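Local structure of C2 toxin component I (Clostridium botulinum, 2J3X) at residues S216-F221 with I364-L369; E227-E232 with I291-I296. The protein acts as the enzymatic component of the binary C2 toxin, an ADP-ribosyltransferase that modifies actin in the target cell. The protein carries 2 engineered substitutions. All blocks are in the same frame, centred on the assembly; numbering follows the deposited sequence.

Contact 1. Residues S216-F221 with I364-L369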
# COMPACT_ATOMS: atom_id res chain seq x y z
N SER A 216 1.11 -0.61 12.25
CA SER A 216 2.12 -1.59 11.89
C SER A 216 2.93 -1.12 10.69
O SER A 216 2.58 -0.12 10.07
CB SER A 216 1.48 -2.97 11.64
OG SER A 216 0.35 -3.21 12.49
N GLN A 217 3.99 -1.85 10.36
CA GLN A 217 4.80 -1.46 9.20
C GLN A 217 5.05 -2.70 8.40
O GLN A 217 5.74 -3.60 8.89
CB GLN A 217 6.15 -0.93 9.68
CG GLN A 217 6.10 0.49 10.09
CD GLN A 217 7.38 0.87 10.83
OE1 GLN A 217 7.64 0.40 11.95
NE2 GLN A 217 8.17 1.73 10.20
N GLU A 218 4.45 -2.79 7.21
CA GLU A 218 4.57 -3.98 6.43
C GLU A 218 5.80 -3.77 5.53
O GLU A 218 5.94 -2.69 4.94
CB GLU A 218 3.32 -4.15 5.53
CG GLU A 218 3.37 -5.45 4.76
CD GLU A 218 2.06 -5.62 3.97
OE1 GLU A 218 1.43 -4.60 3.59
OE2 GLU A 218 1.71 -6.78 3.70
N LEU A 219 6.67 -4.77 5.42
CA LEU A 219 7.95 -4.57 4.69
C LEU A 219 7.63 -4.35 3.21
O LEU A 219 6.94 -5.17 2.60
CB LEU A 219 8.81 -5.82 4.81
CG LEU A 219 10.23 -5.72 4.20
CD1 LEU A 219 10.99 -4.50 4.74
CD2 LEU A 219 10.96 -7.03 4.47
N ASP A 220 8.06 -3.22 2.66
CA ASP A 220 7.65 -2.81 1.29
C ASP A 220 8.63 -1.72 0.87
O ASP A 220 8.87 -0.75 1.65
CB ASP A 220 6.25 -2.21 1.39
CG ASP A 220 5.60 -1.87 0.04
OD1 ASP A 220 6.31 -1.71 -1.01
OD2 ASP A 220 4.36 -1.68 0.06
N PHE A 221 9.22 -1.86 -0.33
CA PHE A 221 10.25 -0.91 -0.78
C PHE A 221 9.75 0.02 -1.88
O PHE A 221 10.52 0.89 -2.36
CB PHE A 221 11.45 -1.71 -1.33
CG PHE A 221 12.03 -2.66 -0.26
CD1 PHE A 221 12.74 -2.11 0.81
CD2 PHE A 221 11.80 -4.04 -0.33
CE1 PHE A 221 13.26 -3.01 1.81
CE2 PHE A 221 12.30 -4.93 0.65
CZ PHE A 221 13.02 -4.39 1.73
N ILE A 364 -1.52 -2.07 -10.95
CA ILE A 364 -0.31 -2.35 -10.19
C ILE A 364 -0.68 -3.34 -9.09
O ILE A 364 -1.28 -2.95 -8.12
CB ILE A 364 0.21 -1.07 -9.52
CG1 ILE A 364 0.41 0.09 -10.52
CG2 ILE A 364 1.48 -1.39 -8.67
CD1 ILE A 364 0.27 1.51 -9.86
N PHE A 365 -0.30 -4.61 -9.24
CA PHE A 365 -0.53 -5.58 -8.18
C PHE A 365 0.50 -5.37 -7.10
O PHE A 365 1.70 -5.41 -7.38
CB PHE A 365 -0.49 -7.01 -8.63
CG PHE A 365 -1.78 -7.44 -9.29
CD1 PHE A 365 -2.85 -7.88 -8.54
CD2 PHE A 365 -1.91 -7.35 -10.67
CE1 PHE A 365 -4.06 -8.30 -9.16
CE2 PHE A 365 -3.12 -7.77 -11.30
CZ PHE A 365 -4.18 -8.23 -10.51
N ARG A 366 -0.01 -5.08 -5.90
CA ARG A 366 0.84 -4.89 -4.70
C ARG A 366 0.60 -6.20 -3.93
O ARG A 366 -0.36 -6.34 -3.17
CB ARG A 366 0.39 -3.59 -3.98
CG ARG A 366 1.22 -3.38 -2.65
CD ARG A 366 1.01 -2.00 -2.10
NE ARG A 366 1.75 -1.86 -0.84
CZ ARG A 366 1.18 -1.90 0.38
NH1 ARG A 366 -0.14 -2.02 0.50
NH2 ARG A 366 1.98 -1.77 1.49
N LEU A 367 1.46 -7.19 -4.16
CA LEU A 367 1.20 -8.57 -3.73
C LEU A 367 1.86 -8.78 -2.38
O LEU A 367 3.05 -8.57 -2.25
CB LEU A 367 1.86 -9.59 -4.71
CG LEU A 367 1.28 -9.42 -6.12
CD1 LEU A 367 2.04 -10.29 -7.10
CD2 LEU A 367 -0.23 -9.77 -6.10
N ARG A 368 1.10 -9.23 -1.39
CA ARG A 368 1.73 -9.66 -0.14
C ARG A 368 2.28 -11.07 -0.30
O ARG A 368 1.51 -12.02 -0.51
CB ARG A 368 0.71 -9.56 1.02
CG ARG A 368 1.32 -10.11 2.39
CD ARG A 368 0.20 -10.13 3.47
NE ARG A 368 -0.38 -8.78 3.56
CZ ARG A 368 -1.67 -8.48 3.80
NH1 ARG A 368 -2.57 -9.42 3.98
NH2 ARG A 368 -2.08 -7.19 3.80
N LEU A 369 3.60 -11.21 -0.20
CA LEU A 369 4.21 -12.53 -0.27
C LEU A 369 4.40 -12.98 1.15
O LEU A 369 5.23 -12.44 1.83
CB LEU A 369 5.59 -12.44 -0.99
CG LEU A 369 5.49 -11.83 -2.42
CD1 LEU A 369 6.88 -11.90 -3.14
CD2 LEU A 369 4.36 -12.47 -3.27
O HOH W 1 -0.79 -5.09 2.20
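Arg366 leaves its strand with CG anti to the backbone N (chi1 177°) and stays extended as far as NE, a full-length reach that carries its guanidinium to the carboxylate of Asp220. Arg368 starts out the same way but bends at chi3 (-55°), which turns NE toward Glu218. Arg366 grips Asp220 side-on, with two nitrogens on a single oxygen: NE and NH2 each lie 2.8 Å from OD2. The two flat groups are nearly coplanar. NE meets OD2 almost along the C-O bond, while NH2 takes the anti lone pair.

Glu218 works on both arginines. Its OE2 lies 2.9 Å from Arg368 NE, near the guanidinium plane and on the syn side of the carboxylate, in a fairly straight bond (161°). Its OE1 stands 3.6 Å from Arg366 NH2, but well out of the guanidinium plane, so that pairing is one of charge alone. A water bridges Glu218 OE1 and Arg368 NH2. Glu140 brings a second carboxylate up to Glu218 OE2, which alone would raise the proton affinity of one or both acids, though the two arginines probably offset this at Glu218.

The other oxygen of Asp220, OD1, is taken by Tyr298 OH and the amide of Tyr222, while Arg366 NH1 pairs with Asp422 and Arg368 NH1 bonds Gln139. This salt-bridge network joins the loop after the first ADP-ribosyltransferase-like sheet, between strand 206-216 and helix 227-234, to strand 363-369 of the second, with Ile296 of neighbouring strand 295-301 touching Glu218, Asp220 and Arg366, and Thr142 of strand 141-143 reaching in from the first sheet.

Contact 2. Residues E227-E232 with I291-I296. With SO4 (sulfate ion), chain V.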
# COMPACT_ATOMS: atom_id res chain seq x y z
N GLU A 227 17.86 -4.44 -3.52
CA GLU A 227 18.72 -5.53 -3.94
C GLU A 227 19.31 -6.18 -2.69
O GLU A 227 19.52 -7.39 -2.70
CB GLU A 227 19.83 -4.96 -4.81
CG GLU A 227 20.82 -6.03 -5.31
CD GLU A 227 20.29 -6.92 -6.41
OE1 GLU A 227 19.15 -6.80 -6.83
OE2 GLU A 227 21.02 -7.80 -6.89
N ALA A 228 19.57 -5.38 -1.64
CA ALA A 228 20.14 -5.93 -0.40
C ALA A 228 19.29 -7.02 0.20
O ALA A 228 19.84 -7.98 0.77
CB ALA A 228 20.38 -4.81 0.69
N TRP A 229 17.96 -6.87 0.12
CA TRP A 229 17.05 -7.93 0.62
C TRP A 229 17.28 -9.24 -0.14
O TRP A 229 17.36 -10.32 0.46
CB TRP A 229 15.57 -7.52 0.50
CG TRP A 229 14.66 -8.49 1.19
CD1 TRP A 229 14.26 -8.41 2.52
CD2 TRP A 229 14.09 -9.70 0.67
NE1 TRP A 229 13.44 -9.46 2.81
CE2 TRP A 229 13.32 -10.28 1.72
CE3 TRP A 229 14.12 -10.34 -0.60
CZ2 TRP A 229 12.57 -11.45 1.55
CZ3 TRP A 229 13.40 -11.56 -0.77
CH2 TRP A 229 12.63 -12.11 0.32
N GLY A 230 17.38 -9.12 -1.46
CA GLY A 230 17.66 -10.31 -2.27
C GLY A 230 19.03 -10.89 -1.93
O GLY A 230 19.18 -12.10 -1.82
N ALA A 231 20.05 -10.05 -1.77
CA ALA A 231 21.39 -10.57 -1.43
C ALA A 231 21.42 -11.28 -0.08
O ALA A 231 22.06 -12.32 0.05
CB ALA A 231 22.45 -9.39 -1.45
N GLU A 232 20.75 -10.69 0.93
CA GLU A 232 20.76 -11.22 2.30
C GLU A 232 20.05 -12.55 2.36
O GLU A 232 20.48 -13.48 3.05
CB GLU A 232 19.99 -10.24 3.23
CG GLU A 232 20.72 -8.98 3.53
CD GLU A 232 19.80 -7.78 3.86
OE1 GLU A 232 18.56 -7.93 4.11
OE2 GLU A 232 20.34 -6.65 3.87
N ILE A 291 9.88 -17.94 0.53
CA ILE A 291 9.98 -16.57 1.02
C ILE A 291 10.11 -16.55 2.56
O ILE A 291 9.30 -17.12 3.25
CB ILE A 291 8.71 -15.83 0.60
CG1 ILE A 291 8.58 -15.81 -0.96
CG2 ILE A 291 8.67 -14.40 1.16
CD1 ILE A 291 9.85 -15.21 -1.68
N PRO A 292 11.18 -15.95 3.08
CA PRO A 292 11.51 -16.15 4.51
C PRO A 292 10.69 -15.31 5.48
O PRO A 292 10.69 -15.58 6.68
CB PRO A 292 12.99 -15.79 4.57
CG PRO A 292 13.15 -14.78 3.49
CD PRO A 292 12.25 -15.24 2.37
N GLN A 293 10.13 -14.19 5.00
CA GLN A 293 9.33 -13.30 5.87
C GLN A 293 8.32 -12.63 4.99
O GLN A 293 8.52 -12.58 3.78
CB GLN A 293 10.22 -12.26 6.57
CG GLN A 293 10.85 -11.22 5.56
CD GLN A 293 11.81 -10.21 6.17
OE1 GLN A 293 12.82 -9.92 5.60
NE2 GLN A 293 11.49 -9.69 7.37
N THR A 294 7.27 -12.08 5.56
CA THR A 294 6.26 -11.40 4.74
C THR A 294 6.82 -10.10 4.17
O THR A 294 7.38 -9.30 4.89
CB THR A 294 5.02 -11.16 5.57
OG1 THR A 294 4.53 -12.44 6.00
CG2 THR A 294 3.89 -10.48 4.72
N LEU A 295 6.59 -9.89 2.88
CA LEU A 295 6.89 -8.62 2.30
C LEU A 295 6.11 -8.40 1.03
O LEU A 295 5.51 -9.31 0.51
CB LEU A 295 8.37 -8.51 2.02
CG LEU A 295 8.92 -9.19 0.79
CD1 LEU A 295 10.28 -8.64 0.48
CD2 LEU A 295 8.88 -10.68 0.86
N ILE A 296 6.16 -7.17 0.56
CA ILE A 296 5.41 -6.74 -0.63
C ILE A 296 6.31 -6.85 -1.88
O ILE A 296 7.41 -6.32 -1.91
CB ILE A 296 4.91 -5.29 -0.44
CG1 ILE A 296 3.86 -5.24 0.73
CG2 ILE A 296 4.37 -4.70 -1.76
CD1 ILE A 296 2.51 -6.00 0.38
S SO4 V . 20.47 -1.85 -2.47
O1 SO4 V . 20.52 -0.75 -1.49
O2 SO4 V . 21.17 -2.91 -1.80
O3 SO4 V . 19.13 -2.29 -2.83
O4 SO4 V . 21.28 -1.59 -3.65
O HOH W 2 15.98 -9.76 5.50
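The indole of Trp229 lies flat against Leu295 and turns its N-H edge to Gln293. Leu295 CD1 sits over the six-membered ring of Trp229, 3.8 Å from its centroid and only 18° off the normal, a CH-pi contact; Leu295 CD2 lies nearer the rim, 3.8 Å from Trp229 CZ2. Leu295 and Trp229 approach from opposite directions, the leucine rising from the strand as the indole reaches out from the helix.

At the edge, Trp229 NE1 donates to Gln293 OE1 over 2.9 Å. The acceptor lies close to the indole plane, but the donor is tilted from the carbonyl plane, and the amide is turned 24° against the ring. CG of Gln293 lies between its backbone N and carbonyl carbon (chi1 67°), and the chain then runs extended alongside the indole until OE1 reaches NE1. A water donates to the same OE1. Pro292 adds CD, 3.8 Å from Trp229 CH2.

The backbone nitrogens of Glu227 and Ala228 make weak bonds to a sulfate, probably from the crystallisation liquor, at the start of the helix. Through Trp229, helix 227-234 packs on the start of strand 295-301, an outermost strand of its sheet, and Phe377 of strand 375-377 also touches the indole.

Contacts 1 and 2 lie next to each other, their centres about 11 Å apart, and contact 2 is nested inside the chain loop that contact 1 closes. They share a sheet: Leu369 N lies 2.8 Å from Leu295 O, a probable hydrogen bond between strands 363-369 and 295-301. The same peptide turns Ile296 N the other way, 3.0 Å from Leu219 O, again a probable hydrogen bond. Glu218 OE2 packs 3.5 Å from Ile296 CD1. In R-S-E-type ADP-ribosyltransferases the strand equivalent to 295-301, shared by both contacts, probably carries the motif arginine. Glu227 of contact 2 also touches Gln388, in a Glu-Gln-Glu sequence that fits the E-X-E motif.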